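Local atomic coordinates of dehydrogenase (Sinorhizobium meliloti, PDB entry 3UOE), a protein that probably acts as an oxidoreductase of the malate/L-lactate dehydrogenase (LDH2/MDH2) family, its own substrate not being established. Residues S98-V112 and T127-M140. Numbering follows the deposited sequence.
Sequences SFLSVDGERGLGPVV and TGLAIAAIRNANHM
With chi1 at 177° for D103 and -161° for N136, each side chain has CG opposite its backbone N, and the two run side by side in a parallel beta-alpha-beta unit. Strands 99-105 and 129-135 are joined through helix 109-127; their axes approach to 4.7 Å and run at 19° to each other. Parallel pairing is evident from the bonding order: A133 N donates to L100 O, while A133 O receives V102 N, so one residue bonds to both flanks of S101.

Around D103 and N136, N136 ND2 donates to the syn lone pair of D103 OD1 at 3.2 Å, and the oxygen lies nearly in the amide plane. E105 N reaches the same OD1 at 2.8 Å from above the carboxylate plane, closing an Asx turn; two donors on one oxygen probably restrain the carboxylate's rotation. A water accepting from both N136 ND2 and R106 NH1 extends this polar cluster.

R135 has CG wedged between its backbone N and carbonyl carbon, then reaches, extended from CG to NE, across the neighbouring strand. D103 CB lies over one face of its guanidinium, toward the rim, 3.7 Å from NH2, and S101 OG lies near the plane at its edge. Apolar packing prevails further back: F99 CD2 meets I131 CG2 on the face shared with A133, whereas V102 and I134 pack on the face toward the helix, where V112 CG1 touches I134 CG2.

Beyond the type I' turn G104-G107, the asparagine N138 secures the chain leading into the helix. Its OD1 is held by R78, and its backbone N and ND2 both donate to G107 O, with ND2, at 3.1 Å, coming from above the carbonyl plane.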
loop_
_atom_site.group_PDB
_atom_site.type_symbol
_atom_site.label_atom_id
_atom_site.label_comp_id
_atom_site.label_asym_id
_atom_site.label_seq_id
_atom_site.Cartn_x
_atom_site.Cartn_y
_atom_site.Cartn_z
ATOM N N SER A 98 9.187 -15.182 12.565
ATOM C CA SER A 98 9.271 -13.873 11.909
ATOM C C SER A 98 8.189 -12.901 12.359
ATOM O O SER A 98 8.018 -11.836 11.762
ATOM C CB SER A 98 9.220 -14.019 10.382
ATOM O OG SER A 98 10.308 -14.775 9.903
ATOM N N PHE A 99 7.468 -13.257 13.415
ATOM C CA PHE A 99 6.286 -12.498 13.798
ATOM C C PHE A 99 6.347 -12.067 15.255
ATOM O O PHE A 99 6.226 -12.896 16.162
ATOM C CB PHE A 99 5.015 -13.314 13.537
ATOM C CG PHE A 99 3.743 -12.495 13.581
ATOM C CD1 PHE A 99 3.304 -11.922 14.776
ATOM C CD2 PHE A 99 2.980 -12.311 12.433
ATOM C CE1 PHE A 99 2.137 -11.175 14.822
ATOM C CE2 PHE A 99 1.812 -11.565 12.468
ATOM C CZ PHE A 99 1.388 -10.994 13.671
ATOM N N LEU A 100 6.522 -10.764 15.467
ATOM C CA LEU A 100 6.594 -10.198 16.810
ATOM C C LEU A 100 5.253 -9.563 17.171
ATOM O O LEU A 100 4.798 -8.624 16.516
ATOM C CB LEU A 100 7.679 -9.123 16.875
ATOM C CG LEU A 100 8.550 -8.890 18.117
ATOM C CD1 LEU A 100 8.637 -7.390 18.400
ATOM C CD2 LEU A 100 8.091 -9.632 19.351
ATOM N N SER A 101 4.628 -10.082 18.219
ATOM C CA SER A 101 3.414 -9.497 18.762
ATOM C C SER A 101 3.760 -8.564 19.916
ATOM O O SER A 101 4.385 -8.981 20.889
ATOM C CB SER A 101 2.486 -10.602 19.260
ATOM O OG SER A 101 1.328 -10.041 19.835
ATOM N N VAL A 102 3.355 -7.304 19.814
ATOM C CA VAL A 102 3.726 -6.319 20.824
ATOM C C VAL A 102 2.506 -5.769 21.536
ATOM O O VAL A 102 1.587 -5.244 20.913
ATOM C CB VAL A 102 4.538 -5.121 20.226
ATOM C CG1 VAL A 102 4.957 -4.145 21.324
ATOM C CG2 VAL A 102 5.755 -5.612 19.481
ATOM N N ASP A 103 2.499 -5.910 22.852
ATOM C CA ASP A 103 1.569 -5.174 23.694
ATOM C C ASP A 103 2.249 -3.863 24.085
ATOM O O ASP A 103 3.263 -3.873 24.780
ATOM C CB ASP A 103 1.225 -5.992 24.939
ATOM C CG ASP A 103 0.309 -5.251 25.892
ATOM O OD1 ASP A 103 0.061 -4.043 25.683
ATOM O OD2 ASP A 103 -0.172 -5.884 26.856
ATOM N N GLY A 104 1.695 -2.741 23.629
ATOM C CA GLY A 104 2.282 -1.430 23.872
ATOM C C GLY A 104 2.269 -0.988 25.326
ATOM O O GLY A 104 3.029 -0.091 25.714
ATOM N N GLU A 105 1.415 -1.615 26.133
ATOM C CA GLU A 105 1.296 -1.283 27.555
ATOM C C GLU A 105 0.998 0.198 27.760
ATOM O O GLU A 105 1.452 0.801 28.732
ATOM C CB GLU A 105 2.562 -1.692 28.336
ATOM C CG GLU A 105 2.799 -3.217 28.403
ATOM C CD GLU A 105 4.134 -3.613 29.047
ATOM O OE1 GLU A 105 4.854 -2.728 29.570
ATOM O OE2 GLU A 105 4.470 -4.821 29.027
ATOM N N ARG A 106 0.247 0.773 26.821
ATOM C CA ARG A 106 -0.191 2.163 26.912
ATOM C C ARG A 106 0.977 3.137 26.722
ATOM O O ARG A 106 0.878 4.312 27.069
ATOM C CB ARG A 106 -0.892 2.387 28.263
ATOM C CG ARG A 106 -2.222 1.642 28.366
ATOM C CD ARG A 106 -2.637 1.236 29.793
ATOM N NE ARG A 106 -1.780 1.753 30.856
ATOM C CZ ARG A 106 -0.933 0.994 31.549
ATOM N NH1 ARG A 106 -0.838 -0.309 31.283
ATOM N NH2 ARG A 106 -0.178 1.534 32.502
ATOM N N GLY A 107 2.085 2.635 26.174
ATOM C CA GLY A 107 3.278 3.439 26.013
ATOM C C GLY A 107 3.147 4.506 24.945
ATOM O O GLY A 107 2.178 4.530 24.177
ATOM N N LEU A 108 4.123 5.406 24.911
ATOM C CA LEU A 108 4.181 6.425 23.881
ATOM C C LEU A 108 4.445 5.715 22.569
ATOM O O LEU A 108 5.263 4.799 22.515
ATOM C CB LEU A 108 5.299 7.410 24.182
ATOM C CG LEU A 108 5.129 8.197 25.473
ATOM C CD1 LEU A 108 6.305 9.156 25.667
ATOM C CD2 LEU A 108 3.805 8.962 25.460
ATOM N N GLY A 109 3.751 6.127 21.513
ATOM C CA GLY A 109 3.880 5.465 20.222
ATOM C C GLY A 109 5.305 5.280 19.717
ATOM O O GLY A 109 5.747 4.162 19.474
ATOM N N PRO A 110 6.030 6.386 19.525
ATOM C CA PRO A 110 7.385 6.328 18.961
ATOM C C PRO A 110 8.349 5.487 19.800
ATOM O O PRO A 110 9.243 4.844 19.250
ATOM C CB PRO A 110 7.827 7.794 18.963
ATOM C CG PRO A 110 6.570 8.559 18.908
ATOM C CD PRO A 110 5.549 7.768 19.675
ATOM N N VAL A 111 8.177 5.505 21.117
ATOM C CA VAL A 111 9.030 4.704 21.998
ATOM C C VAL A 111 8.789 3.217 21.758
ATOM O O VAL A 111 9.723 2.407 21.764
ATOM C CB VAL A 111 8.760 5.013 23.489
ATOM C CG1 VAL A 111 9.577 4.084 24.399
ATOM C CG2 VAL A 111 9.038 6.491 23.794
ATOM N N VAL A 112 7.525 2.857 21.566
ATOM C CA VAL A 112 7.169 1.459 21.394
ATOM C C VAL A 112 7.574 1.009 19.992
ATOM O O VAL A 112 8.120 -0.071 19.819
ATOM C CB VAL A 112 5.652 1.215 21.638
ATOM C CG1 VAL A 112 5.231 -0.155 21.096
ATOM C CG2 VAL A 112 5.318 1.332 23.130
ATOM N N THR A 127 16.069 -14.217 9.066
ATOM C CA THR A 127 14.752 -14.426 8.457
ATOM C C THR A 127 14.541 -13.713 7.127
ATOM O O THR A 127 13.783 -14.203 6.287
ATOM C CB THR A 127 13.607 -14.061 9.424
ATOM O OG1 THR A 127 13.622 -12.649 9.680
ATOM C CG2 THR A 127 13.745 -14.844 10.745
ATOM N N GLY A 128 15.210 -12.567 6.949
ATOM C CA GLY A 128 15.102 -11.750 5.746
ATOM C C GLY A 128 13.855 -10.873 5.727
ATOM O O GLY A 128 13.844 -9.793 5.137
ATOM N N LEU A 129 12.800 -11.346 6.381
ATOM C CA LEU A 129 11.532 -10.627 6.471
ATOM C C LEU A 129 10.977 -10.833 7.874
ATOM O O LEU A 129 11.002 -11.946 8.398
ATOM C CB LEU A 129 10.550 -11.157 5.422
ATOM C CG LEU A 129 9.043 -10.903 5.544
ATOM C CD1 LEU A 129 8.632 -9.544 4.975
ATOM C CD2 LEU A 129 8.254 -12.019 4.842
ATOM N N ALA A 130 10.492 -9.762 8.485
ATOM C CA ALA A 130 9.896 -9.856 9.808
ATOM C C ALA A 130 8.831 -8.792 10.002
ATOM O O ALA A 130 8.849 -7.746 9.354
ATOM C CB ALA A 130 10.957 -9.746 10.888
ATOM N N ILE A 131 7.903 -9.063 10.905
ATOM C CA ILE A 131 6.836 -8.122 11.174
ATOM C C ILE A 131 6.608 -7.956 12.668
ATOM O O ILE A 131 6.638 -8.926 13.420
ATOM C CB ILE A 131 5.516 -8.578 10.519
ATOM C CG1 ILE A 131 4.404 -7.561 10.790
ATOM C CG2 ILE A 131 5.135 -9.983 11.017
ATOM C CD1 ILE A 131 3.215 -7.660 9.821
ATOM N N ALA A 132 6.390 -6.717 13.085
ATOM C CA ALA A 132 5.925 -6.429 14.427
ATOM C C ALA A 132 4.512 -5.831 14.375
ATOM O O ALA A 132 4.248 -4.852 13.658
ATOM C CB ALA A 132 6.902 -5.495 15.151
ATOM N N ALA A 133 3.604 -6.451 15.120
ATOM C CA ALA A 133 2.215 -6.031 15.152
ATOM C C ALA A 133 1.897 -5.499 16.538
ATOM O O ALA A 133 1.872 -6.254 17.513
ATOM C CB ALA A 133 1.296 -7.194 14.789
ATOM N N ILE A 134 1.647 -4.194 16.607
ATOM C CA ILE A 134 1.522 -3.470 17.869
ATOM C C ILE A 134 0.085 -3.115 18.200
ATOM O O ILE A 134 -0.661 -2.643 17.345
ATOM C CB ILE A 134 2.319 -2.136 17.821
ATOM C CG1 ILE A 134 3.786 -2.385 17.459
ATOM C CG2 ILE A 134 2.192 -1.377 19.134
ATOM C CD1 ILE A 134 4.461 -1.172 16.845
ATOM N N ARG A 135 -0.291 -3.335 19.455
ATOM C CA ARG A 135 -1.583 -2.908 19.970
ATOM C C ARG A 135 -1.327 -2.131 21.254
ATOM O O ARG A 135 -0.207 -2.128 21.762
ATOM C CB ARG A 135 -2.490 -4.115 20.251
ATOM C CG ARG A 135 -2.030 -4.983 21.418
ATOM C CD ARG A 135 -2.715 -6.345 21.413
ATOM N NE ARG A 135 -2.363 -7.149 22.579
ATOM C CZ ARG A 135 -1.307 -7.962 22.653
ATOM N NH1 ARG A 135 -0.475 -8.089 21.622
ATOM N NH2 ARG A 135 -1.074 -8.645 23.770
ATOM N N ASN A 136 -2.356 -1.462 21.765
ATOM C CA ASN A 136 -2.277 -0.803 23.064
ATOM C C ASN A 136 -1.080 0.145 23.167
ATOM O O ASN A 136 -0.393 0.190 24.194
ATOM C CB ASN A 136 -2.246 -1.857 24.180
ATOM C CG ASN A 136 -2.612 -1.291 25.549
ATOM O OD1 ASN A 136 -3.351 -0.315 25.659
ATOM N ND2 ASN A 136 -2.100 -1.920 26.601
ATOM N N ALA A 137 -0.836 0.889 22.090
ATOM C CA ALA A 137 0.151 1.971 22.076
ATOM C C ALA A 137 -0.506 3.284 21.649
ATOM O O ALA A 137 -1.504 3.278 20.946
ATOM C CB ALA A 137 1.309 1.636 21.143
ATOM N N ASN A 138 0.066 4.408 22.067
ATOM C CA ASN A 138 -0.449 5.704 21.677
ATOM C C ASN A 138 -0.014 6.117 20.283
ATOM O O ASN A 138 0.694 5.398 19.587
ATOM C CB ASN A 138 -0.056 6.797 22.680
ATOM C CG ASN A 138 -0.882 6.747 23.949
ATOM O OD1 ASN A 138 -1.875 7.473 24.090
ATOM N ND2 ASN A 138 -0.483 5.885 24.882
ATOM N N HIS A 139 -0.453 7.306 19.902
ATOM C CA HIS A 139 -0.363 7.788 18.534
ATOM C C HIS A 139 1.083 7.820 18.066
ATOM O O HIS A 139 1.975 8.241 18.805
ATOM C CB HIS A 139 -1.003 9.178 18.450
ATOM C CG HIS A 139 -1.218 9.662 17.053
ATOM N ND1 HIS A 139 -0.372 10.559 16.438
ATOM C CD2 HIS A 139 -2.192 9.389 16.153
ATOM C CE1 HIS A 139 -0.811 10.809 15.220
ATOM N NE2 HIS A 139 -1.908 10.106 15.018
HETATM N N MSE A 140 1.296 7.373 16.832
HETATM C CA MSE A 140 2.630 7.179 16.271
HETATM C C MSE A 140 3.222 8.444 15.672
HETATM O O MSE A 140 4.419 8.510 15.382
HETATM C CB MSE A 140 2.567 6.114 15.175
HETATM C CG MSE A 140 2.321 4.736 15.714
HETATM SE SE MSE A 140 3.848 4.213 16.805
HETATM C CE MSE A 140 2.919 2.941 17.996
HETATM O O HOH W 1 -2.948 -1.947 29.382
HETATM O O HOH W 2 2.657 8.814 21.579
#